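Local structure of NOL1/NOP2/sun family protein (Enterococcus faecium, 3M4X) at residues A103-A114 with Q126-E137; Y88-T99 with P116-Q126. The protein probably methylates carbon 5 of cytosines in ribosomal RNA, with S-adenosylmethionine as methyl donor. One frame throughout, in Å; residues are numbered along the deposited sequence.

Interaction 1 of 2, residues A103-A114 with Q126-E137; sequences AKPGEKVLDLCA and QMKGKGLLVTNE
Asn136 ND2 gives Leu112 O a hydrogen bond (3.0 Å) lying in the planes of both groups, and the same nitrogen also bonds His163 O. Gln126 presents its amide differently, because Ala103 N reaches OE1 (2.9 Å) from above the carbonyl plane, 63° out of it. These two amides bracket the parallel pair of a beta-alpha-beta unit in the Rossmann-like methyltransferase domain, strand 108-111 beside strand 132-136. The strands run 14° apart and are laced by bonds such as Val109 N to Leu132 O (2.8 Å) and Asn136 N to Asp111 O (2.9 Å). On the helix side of the sheet, Val109 CG2 lies 3.8 Å from the selenium of Met127, a selenomethionine whose chain bends at its last torsion as it slides past the valine. On the other face, which carries Leu110 and Val134, Leu110 CD1 presses on Val134 CG2 at 3.3 Å; the packing there is tight, and Val134 chi1 is nearly eclipsed at 2°. At the strand entrance Pro105 CD rests 3.5 Å from Gln126 O. Gly131 CA lies close against Gly106 CA and Glu107 O. The Glu107 carboxylate forms a salt bridge with Arg178, while its OE1 accepts a hydrogen bond from Lys104 N at 2.9 Å, from above the carboxylate plane.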
loop_
_atom_site.group_PDB
_atom_site.type_symbol
_atom_site.label_atom_id
_atom_site.label_comp_id
_atom_site.label_asym_id
_atom_site.label_seq_id
_atom_site.Cartn_x
_atom_site.Cartn_y
_atom_site.Cartn_z
ATOM N N ALA A 103 -2.237 -11.662 1.675
ATOM C CA ALA A 103 -2.862 -11.754 0.367
ATOM C C ALA A 103 -2.141 -12.812 -0.471
ATOM O O ALA A 103 -0.945 -13.036 -0.318
ATOM C CB ALA A 103 -2.793 -10.411 -0.321
ATOM N N LYS A 104 -2.871 -13.454 -1.371
ATOM C CA LYS A 104 -2.283 -14.472 -2.223
ATOM C C LYS A 104 -2.342 -14.035 -3.680
ATOM O O LYS A 104 -3.295 -13.378 -4.097
ATOM C CB LYS A 104 -3.018 -15.800 -2.048
ATOM C CG LYS A 104 -2.939 -16.387 -0.635
ATOM C CD LYS A 104 -3.972 -17.499 -0.444
ATOM C CE LYS A 104 -3.874 -18.564 -1.538
ATOM N NZ LYS A 104 -5.016 -19.542 -1.496
ATOM N N PRO A 105 -1.307 -14.388 -4.458
ATOM C CA PRO A 105 -1.330 -14.181 -5.905
ATOM C C PRO A 105 -2.650 -14.650 -6.491
ATOM O O PRO A 105 -3.058 -15.792 -6.235
ATOM C CB PRO A 105 -0.198 -15.091 -6.396
ATOM C CG PRO A 105 0.817 -15.069 -5.230
ATOM C CD PRO A 105 -0.072 -15.061 -3.999
ATOM N N GLY A 106 -3.318 -13.783 -7.249
ATOM C CA GLY A 106 -4.545 -14.174 -7.933
ATOM C C GLY A 106 -5.840 -13.812 -7.214
ATOM O O GLY A 106 -6.927 -13.930 -7.783
ATOM N N GLU A 107 -5.737 -13.369 -5.963
ATOM C CA GLU A 107 -6.925 -12.987 -5.213
ATOM C C GLU A 107 -7.462 -11.649 -5.688
ATOM O O GLU A 107 -6.732 -10.833 -6.251
ATOM C CB GLU A 107 -6.614 -12.902 -3.707
ATOM C CG GLU A 107 -6.488 -14.242 -3.016
ATOM C CD GLU A 107 -6.392 -14.096 -1.498
ATOM O OE1 GLU A 107 -5.763 -13.132 -1.029
ATOM O OE2 GLU A 107 -6.960 -14.941 -0.784
ATOM N N LYS A 108 -8.739 -11.415 -5.437
ATOM C CA LYS A 108 -9.282 -10.066 -5.515
ATOM C C LYS A 108 -9.219 -9.448 -4.117
ATOM O O LYS A 108 -9.809 -9.967 -3.165
ATOM C CB LYS A 108 -10.704 -10.081 -6.085
ATOM C CG LYS A 108 -10.760 -10.624 -7.521
ATOM C CD LYS A 108 -12.197 -10.890 -7.978
ATOM C CE LYS A 108 -12.759 -12.158 -7.364
ATOM N NZ LYS A 108 -14.224 -12.291 -7.663
ATOM N N VAL A 109 -8.482 -8.344 -3.998
ATOM C CA VAL A 109 -8.147 -7.797 -2.689
ATOM C C VAL A 109 -8.535 -6.330 -2.593
ATOM O O VAL A 109 -8.304 -5.566 -3.508
ATOM C CB VAL A 109 -6.620 -7.958 -2.375
ATOM C CG1 VAL A 109 -6.280 -7.394 -0.999
ATOM C CG2 VAL A 109 -6.191 -9.409 -2.489
ATOM N N LEU A 110 -9.131 -5.940 -1.473
ATOM C CA LEU A 110 -9.516 -4.547 -1.274
ATOM C C LEU A 110 -8.778 -3.967 -0.072
ATOM O O LEU A 110 -8.750 -4.574 0.986
ATOM C CB LEU A 110 -11.041 -4.431 -1.080
ATOM C CG LEU A 110 -11.607 -3.041 -0.744
ATOM C CD1 LEU A 110 -11.394 -2.083 -1.910
ATOM C CD2 LEU A 110 -13.089 -3.124 -0.401
ATOM N N ASP A 111 -8.146 -2.817 -0.271
ATOM C CA ASP A 111 -7.613 -1.997 0.812
ATOM C C ASP A 111 -8.547 -0.798 0.926
ATOM O O ASP A 111 -8.478 0.136 0.120
ATOM C CB ASP A 111 -6.196 -1.523 0.483
ATOM C CG ASP A 111 -5.461 -0.969 1.703
ATOM O OD1 ASP A 111 -4.254 -0.651 1.586
ATOM O OD2 ASP A 111 -6.083 -0.848 2.784
ATOM N N LEU A 112 -9.431 -0.830 1.911
ATOM C CA LEU A 112 -10.563 0.099 1.944
ATOM C C LEU A 112 -10.221 1.526 2.405
ATOM O O LEU A 112 -10.742 2.500 1.874
ATOM C CB LEU A 112 -11.699 -0.500 2.774
ATOM C CG LEU A 112 -13.049 0.213 2.799
ATOM C CD1 LEU A 112 -13.654 0.336 1.406
ATOM C CD2 LEU A 112 -13.983 -0.541 3.705
ATOM N N CYS A 113 -9.336 1.651 3.384
ATOM C CA CYS A 113 -8.876 2.963 3.834
ATOM C C CYS A 113 -7.361 3.049 3.678
ATOM O O CYS A 113 -6.622 2.806 4.629
ATOM C CB CYS A 113 -9.284 3.169 5.296
ATOM S SG CYS A 113 -11.004 2.726 5.612
ATOM N N ALA A 114 -6.905 3.431 2.491
ATOM C CA ALA A 114 -5.591 2.970 2.018
ATOM C C ALA A 114 -4.386 3.906 2.117
ATOM O O ALA A 114 -3.267 3.428 2.202
ATOM C CB ALA A 114 -5.712 2.443 0.614
ATOM N N GLN A 126 2.885 -9.129 -1.930
ATOM C CA GLN A 126 2.437 -10.490 -1.670
ATOM C C GLN A 126 1.805 -11.124 -2.920
ATOM O O GLN A 126 1.926 -12.328 -3.156
ATOM C CB GLN A 126 1.431 -10.495 -0.522
ATOM C CG GLN A 126 2.033 -10.392 0.891
ATOM C CD GLN A 126 0.986 -9.977 1.937
ATOM O OE1 GLN A 126 -0.142 -9.611 1.595
ATOM N NE2 GLN A 126 1.357 -10.044 3.210
HETATM N N MSE A 127 1.140 -10.299 -3.721
HETATM C CA MSE A 127 0.360 -10.787 -4.850
HETATM C C MSE A 127 1.167 -11.012 -6.120
HETATM O O MSE A 127 0.686 -11.654 -7.052
HETATM C CB MSE A 127 -0.799 -9.839 -5.115
HETATM C CG MSE A 127 -1.672 -9.670 -3.891
HETATM SE SE MSE A 127 -2.959 -8.250 -4.139
HETATM C CE MSE A 127 -3.914 -9.075 -5.631
ATOM N N LYS A 128 2.388 -10.484 -6.143
ATOM C CA LYS A 128 3.344 -10.736 -7.219
ATOM C C LYS A 128 2.761 -10.410 -8.596
ATOM O O LYS A 128 3.016 -11.112 -9.572
ATOM C CB LYS A 128 3.840 -12.182 -7.154
ATOM C CG LYS A 128 4.589 -12.483 -5.875
ATOM C CD LYS A 128 4.563 -13.963 -5.536
ATOM C CE LYS A 128 5.889 -14.632 -5.833
ATOM N NZ LYS A 128 5.944 -16.004 -5.253
ATOM N N GLY A 129 1.975 -9.340 -8.655
ATOM C CA GLY A 129 1.389 -8.877 -9.901
ATOM C C GLY A 129 0.219 -9.708 -10.408
ATOM O O GLY A 129 -0.305 -9.438 -11.483
ATOM N N LYS A 130 -0.173 -10.730 -9.655
ATOM C CA LYS A 130 -1.343 -11.547 -10.010
ATOM C C LYS A 130 -2.594 -11.179 -9.211
ATOM O O LYS A 130 -2.521 -10.804 -8.025
ATOM C CB LYS A 130 -1.028 -13.031 -9.830
ATOM C CG LYS A 130 0.192 -13.476 -10.640
ATOM C CD LYS A 130 0.171 -14.965 -10.927
ATOM C CE LYS A 130 1.389 -15.380 -11.764
ATOM N NZ LYS A 130 1.485 -16.862 -11.950
ATOM N N GLY A 131 -3.742 -11.301 -9.864
ATOM C CA GLY A 131 -5.003 -10.957 -9.254
ATOM C C GLY A 131 -5.309 -9.489 -9.421
ATOM O O GLY A 131 -4.798 -8.842 -10.323
ATOM N N LEU A 132 -6.152 -8.962 -8.545
ATOM C CA LEU A 132 -6.598 -7.582 -8.641
ATOM C C LEU A 132 -6.587 -6.918 -7.276
ATOM O O LEU A 132 -7.218 -7.393 -6.339
ATOM C CB LEU A 132 -8.008 -7.516 -9.216
ATOM C CG LEU A 132 -8.689 -6.147 -9.171
ATOM C CD1 LEU A 132 -7.980 -5.127 -10.058
ATOM C CD2 LEU A 132 -10.156 -6.248 -9.550
ATOM N N LEU A 133 -5.881 -5.802 -7.175
ATOM C CA LEU A 133 -5.802 -5.067 -5.923
ATOM C C LEU A 133 -6.574 -3.787 -6.123
ATOM O O LEU A 133 -6.149 -2.931 -6.897
ATOM C CB LEU A 133 -4.338 -4.715 -5.607
ATOM C CG LEU A 133 -3.851 -4.366 -4.186
ATOM C CD1 LEU A 133 -2.834 -3.228 -4.208
ATOM C CD2 LEU A 133 -4.951 -4.063 -3.203
ATOM N N VAL A 134 -7.704 -3.630 -5.453
ATOM C CA VAL A 134 -8.298 -2.301 -5.453
ATOM C C VAL A 134 -8.015 -1.552 -4.152
ATOM O O VAL A 134 -8.161 -2.079 -3.046
ATOM C CB VAL A 134 -9.766 -2.221 -6.017
ATOM C CG1 VAL A 134 -10.305 -3.586 -6.419
ATOM C CG2 VAL A 134 -10.690 -1.452 -5.106
ATOM N N THR A 135 -7.521 -0.335 -4.319
ATOM C CA THR A 135 -7.003 0.443 -3.216
ATOM C C THR A 135 -7.781 1.728 -3.199
ATOM O O THR A 135 -7.694 2.531 -4.119
ATOM C CB THR A 135 -5.528 0.793 -3.424
ATOM O OG1 THR A 135 -4.836 -0.334 -3.961
ATOM C CG2 THR A 135 -4.912 1.151 -2.124
ATOM N N ASN A 136 -8.563 1.910 -2.150
ATOM C CA ASN A 136 -9.440 3.049 -2.064
ATOM C C ASN A 136 -8.988 4.045 -0.995
ATOM O O ASN A 136 -8.580 3.658 0.095
ATOM C CB ASN A 136 -10.860 2.569 -1.769
ATOM C CG ASN A 136 -11.821 3.722 -1.538
ATOM O OD1 ASN A 136 -12.270 4.371 -2.484
ATOM N ND2 ASN A 136 -12.129 3.990 -0.276
ATOM N N GLU A 137 -9.064 5.328 -1.324
ATOM C CA GLU A 137 -8.810 6.395 -0.364
ATOM C C GLU A 137 -9.926 7.428 -0.503
ATOM O O GLU A 137 -10.311 7.781 -1.618
ATOM C CB GLU A 137 -7.449 7.036 -0.629
ATOM C CG GLU A 137 -7.196 8.296 0.162
ATOM C CD GLU A 137 -7.337 8.097 1.665
ATOM O OE1 GLU A 137 -7.094 6.970 2.159
ATOM O OE2 GLU A 137 -7.687 9.080 2.357
#

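Interaction 2 of 2, residues Y88-T99 with P116-Q126; sequences YSQEPSAMIVGT and PGGKSTQLAAQ
Gln90 and Gln122 join amide to amide: NE2 of Gln90 donates to OE1 of Gln122 at 2.8 Å, nearly within its own amide plane but from above the acceptor's carbonyl plane, the two planes being 59° apart. The contact sets strand 88-89 and helix 95-101 against helix 118-127, the crossover helix of the Rossmann-like fold; the helix starts inside the Pro-Gly-Gly-Lys sequence of motif I, with Gly117 at its N-cap, a region that in related methyltransferases lies at the S-adenosylmethionine site. At its other end the Gln122 amide makes a weak bond from NE2 to Met95 O (3.2 Å). Its CG sits between the backbone N and the carbonyl carbon (chi1 50°), which lays CD against the bare CA of Gly98 at 3.3 Å. One turn on, Gln126 NE2 bonds Gly98 O (2.9 Å), so the helical segments 95-99 and 118-126, crossing at -36°, are also tied at this glycine. Thr121 CG2 covers one face of the Tyr88 ring in a CH-pi contact, 3.9 Å from its centroid and offset toward the rim. Lys119, bent at chi2 and chi4, passes obliquely by Val97, its CG 4.0 Å from Val97 CG1. Farther out, Tyr66 O takes the Thr99 hydroxyl, and Arg41 NE binds Gln90 OE1, thereby holding the amide that grips Gln122.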
loop_
_atom_site.group_PDB
_atom_site.type_symbol
_atom_site.label_atom_id
_atom_site.label_comp_id
_atom_site.label_asym_id
_atom_site.label_seq_id
_atom_site.Cartn_x
_atom_site.Cartn_y
_atom_site.Cartn_z
ATOM N N TYR A 88 10.050 1.352 0.881
ATOM C CA TYR A 88 8.841 2.014 1.339
ATOM C C TYR A 88 8.980 2.187 2.843
ATOM O O TYR A 88 9.136 1.203 3.571
ATOM C CB TYR A 88 7.599 1.168 1.028
ATOM C CG TYR A 88 6.333 1.976 1.023
ATOM C CD1 TYR A 88 5.819 2.474 -0.165
ATOM C CD2 TYR A 88 5.658 2.269 2.212
ATOM C CE1 TYR A 88 4.669 3.231 -0.179
ATOM C CE2 TYR A 88 4.502 3.028 2.203
ATOM C CZ TYR A 88 4.018 3.509 1.003
ATOM O OH TYR A 88 2.876 4.266 0.966
ATOM N N SER A 89 8.960 3.425 3.313
ATOM C CA SER A 89 9.046 3.643 4.755
ATOM C C SER A 89 7.684 3.415 5.400
ATOM O O SER A 89 6.661 3.872 4.899
ATOM C CB SER A 89 9.621 5.023 5.101
ATOM O OG SER A 89 8.840 6.062 4.549
ATOM N N GLN A 90 7.692 2.670 6.498
ATOM C CA GLN A 90 6.476 2.256 7.187
ATOM C C GLN A 90 6.843 1.961 8.634
ATOM O O GLN A 90 7.855 1.304 8.897
ATOM C CB GLN A 90 5.908 0.997 6.536
ATOM C CG GLN A 90 4.578 0.575 7.107
ATOM C CD GLN A 90 4.044 -0.693 6.493
ATOM O OE1 GLN A 90 4.797 -1.501 5.940
ATOM N NE2 GLN A 90 2.736 -0.883 6.588
ATOM N N GLU A 91 6.051 2.450 9.584
ATOM C CA GLU A 91 6.413 2.249 10.983
ATOM C C GLU A 91 6.240 0.776 11.338
ATOM O O GLU A 91 5.331 0.121 10.845
ATOM C CB GLU A 91 5.621 3.173 11.904
ATOM C CG GLU A 91 4.324 2.609 12.421
ATOM C CD GLU A 91 4.468 1.961 13.783
ATOM O OE1 GLU A 91 5.598 1.889 14.330
ATOM O OE2 GLU A 91 3.431 1.525 14.306
ATOM N N PRO A 92 7.158 0.239 12.151
ATOM C CA PRO A 92 7.262 -1.195 12.450
ATOM C C PRO A 92 5.999 -1.928 12.895
ATOM O O PRO A 92 5.772 -3.041 12.411
ATOM C CB PRO A 92 8.346 -1.239 13.525
ATOM C CG PRO A 92 9.260 -0.140 13.096
ATOM C CD PRO A 92 8.364 0.965 12.587
ATOM N N SER A 93 5.190 -1.356 13.775
ATOM C CA SER A 93 3.987 -2.071 14.182
ATOM C C SER A 93 2.912 -2.039 13.097
ATOM O O SER A 93 2.106 -2.960 12.982
ATOM C CB SER A 93 3.452 -1.581 15.538
ATOM O OG SER A 93 2.673 -0.407 15.419
ATOM N N ALA A 94 2.903 -0.979 12.303
ATOM C CA ALA A 94 1.953 -0.878 11.195
ATOM C C ALA A 94 2.139 -2.029 10.191
ATOM O O ALA A 94 1.189 -2.470 9.544
ATOM C CB ALA A 94 2.082 0.474 10.502
HETATM N N MSE A 95 3.366 -2.529 10.081
HETATM C CA MSE A 95 3.649 -3.623 9.150
HETATM C C MSE A 95 2.885 -4.891 9.507
HETATM O O MSE A 95 2.747 -5.795 8.678
HETATM C CB MSE A 95 5.135 -3.937 9.117
HETATM C CG MSE A 95 6.016 -2.797 8.639
HETATM SE SE MSE A 95 7.861 -3.456 8.550
HETATM C CE MSE A 95 8.778 -1.754 8.241
ATOM N N ILE A 96 2.407 -4.969 10.745
ATOM C CA ILE A 96 1.727 -6.174 11.210
ATOM C C ILE A 96 0.447 -6.400 10.415
ATOM O O ILE A 96 0.027 -7.529 10.194
ATOM C CB ILE A 96 1.382 -6.099 12.717
ATOM C CG1 ILE A 96 1.005 -7.481 13.248
ATOM C CG2 ILE A 96 0.236 -5.118 12.968
ATOM C CD1 ILE A 96 2.060 -8.510 13.035
ATOM N N VAL A 97 -0.162 -5.309 9.974
ATOM C CA VAL A 97 -1.463 -5.380 9.337
ATOM C C VAL A 97 -1.361 -6.096 7.994
ATOM O O VAL A 97 -2.074 -7.071 7.746
ATOM C CB VAL A 97 -2.048 -3.969 9.171
ATOM C CG1 VAL A 97 -3.354 -4.020 8.433
ATOM C CG2 VAL A 97 -2.218 -3.327 10.539
ATOM N N GLY A 98 -0.445 -5.628 7.146
ATOM C CA GLY A 98 -0.191 -6.261 5.865
ATOM C C GLY A 98 0.265 -7.692 6.011
ATOM O O GLY A 98 -0.081 -8.564 5.214
ATOM N N THR A 99 1.035 -7.958 7.050
ATOM C CA THR A 99 1.507 -9.317 7.264
ATOM C C THR A 99 0.352 -10.242 7.659
ATOM O O THR A 99 0.232 -11.348 7.135
ATOM C CB THR A 99 2.635 -9.346 8.293
ATOM O OG1 THR A 99 3.757 -8.637 7.755
ATOM C CG2 THR A 99 3.042 -10.778 8.614
ATOM N N PRO A 116 -1.451 6.265 3.561
ATOM C CA PRO A 116 -0.584 6.677 2.445
ATOM C C PRO A 116 -0.239 5.560 1.452
ATOM O O PRO A 116 0.192 5.856 0.326
ATOM C CB PRO A 116 0.705 7.139 3.145
ATOM C CG PRO A 116 0.459 7.023 4.615
ATOM C CD PRO A 116 -0.690 6.104 4.811
ATOM N N GLY A 117 -0.412 4.305 1.863
ATOM C CA GLY A 117 -0.222 3.168 0.975
ATOM C C GLY A 117 0.699 2.112 1.572
ATOM O O GLY A 117 1.144 1.206 0.877
ATOM N N GLY A 118 0.982 2.232 2.865
ATOM C CA GLY A 118 1.807 1.260 3.561
ATOM C C GLY A 118 1.301 -0.164 3.407
ATOM O O GLY A 118 2.057 -1.072 3.071
ATOM N N LYS A 119 0.012 -0.380 3.639
ATOM C CA LYS A 119 -0.524 -1.737 3.544
ATOM C C LYS A 119 -0.781 -2.216 2.109
ATOM O O LYS A 119 -0.549 -3.387 1.807
ATOM C CB LYS A 119 -1.768 -1.893 4.426
ATOM C CG LYS A 119 -1.504 -1.586 5.902
ATOM C CD LYS A 119 -1.371 -0.081 6.129
ATOM C CE LYS A 119 -0.762 0.273 7.488
ATOM N NZ LYS A 119 -1.741 0.154 8.602
ATOM N N SER A 120 -1.234 -1.329 1.218
ATOM C CA SER A 120 -1.573 -1.761 -0.132
ATOM C C SER A 120 -0.303 -2.281 -0.730
ATOM O O SER A 120 -0.282 -3.227 -1.511
ATOM C CB SER A 120 -2.057 -0.598 -1.000
ATOM O OG SER A 120 -3.000 0.189 -0.320
ATOM N N THR A 121 0.767 -1.624 -0.333
ATOM C CA THR A 121 2.066 -1.827 -0.919
ATOM C C THR A 121 2.623 -3.177 -0.445
ATOM O O THR A 121 3.221 -3.908 -1.224
ATOM C CB THR A 121 2.938 -0.582 -0.595
ATOM O OG1 THR A 121 3.273 0.108 -1.811
ATOM C CG2 THR A 121 4.151 -0.934 0.201
ATOM N N GLN A 122 2.356 -3.561 0.804
ATOM C CA GLN A 122 2.730 -4.921 1.199
ATOM C C GLN A 122 1.817 -6.001 0.593
ATOM O O GLN A 122 2.265 -7.119 0.310
ATOM C CB GLN A 122 2.975 -5.102 2.727
ATOM C CG GLN A 122 1.922 -4.588 3.653
ATOM C CD GLN A 122 2.428 -4.336 5.099
ATOM O OE1 GLN A 122 1.919 -3.436 5.782
ATOM N NE2 GLN A 122 3.404 -5.145 5.571
ATOM N N LEU A 123 0.559 -5.663 0.350
ATOM C CA LEU A 123 -0.354 -6.610 -0.296
ATOM C C LEU A 123 0.103 -6.902 -1.715
ATOM O O LEU A 123 0.142 -8.049 -2.163
ATOM C CB LEU A 123 -1.773 -6.040 -0.335
ATOM C CG LEU A 123 -2.482 -5.810 1.007
ATOM C CD1 LEU A 123 -3.784 -5.036 0.791
ATOM C CD2 LEU A 123 -2.754 -7.138 1.698
ATOM N N ALA A 124 0.426 -5.842 -2.434
ATOM C CA ALA A 124 0.878 -5.967 -3.798
ATOM C C ALA A 124 2.164 -6.796 -3.871
ATOM O O ALA A 124 2.341 -7.586 -4.801
ATOM C CB ALA A 124 1.089 -4.601 -4.386
ATOM N N ALA A 125 3.057 -6.625 -2.900
ATOM C CA ALA A 125 4.293 -7.412 -2.881
ATOM C C ALA A 125 3.921 -8.872 -2.729
ATOM O O ALA A 125 4.545 -9.745 -3.325
ATOM C CB ALA A 125 5.236 -6.966 -1.728
ATOM N N GLN A 126 2.885 -9.129 -1.930
ATOM C CA GLN A 126 2.437 -10.490 -1.670
ATOM C C GLN A 126 1.805 -11.124 -2.920
ATOM O O GLN A 126 1.926 -12.328 -3.156
ATOM C CB GLN A 126 1.431 -10.495 -0.522
ATOM C CG GLN A 126 2.033 -10.392 0.891
ATOM C CD GLN A 126 0.986 -9.977 1.937
ATOM O OE1 GLN A 126 -0.142 -9.611 1.595
ATOM N NE2 GLN A 126 1.357 -10.044 3.210
#

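Along the chain, residues 88-99 come first and meet 116-126 in interaction 2, closing a loop that carries the end of helix 95-101 and strand 108-111. Interaction 1 starts within that loop, at 103-114, and ends beyond it at 126-137, so the two contacts cross. Its own loop holds most of helix 118-127, which therefore serves both: interaction 1 pairs the strands before and after the helix, and interaction 2 docks the helix on helix 95-101 and on strand 88-89, which pairs with strand 39-41 in a separate three-stranded sheet. Gln126 belongs to both contacts. Between them, Leu133 CD1 packs on Ser120 O, joining the sheet to the helix that packs on it.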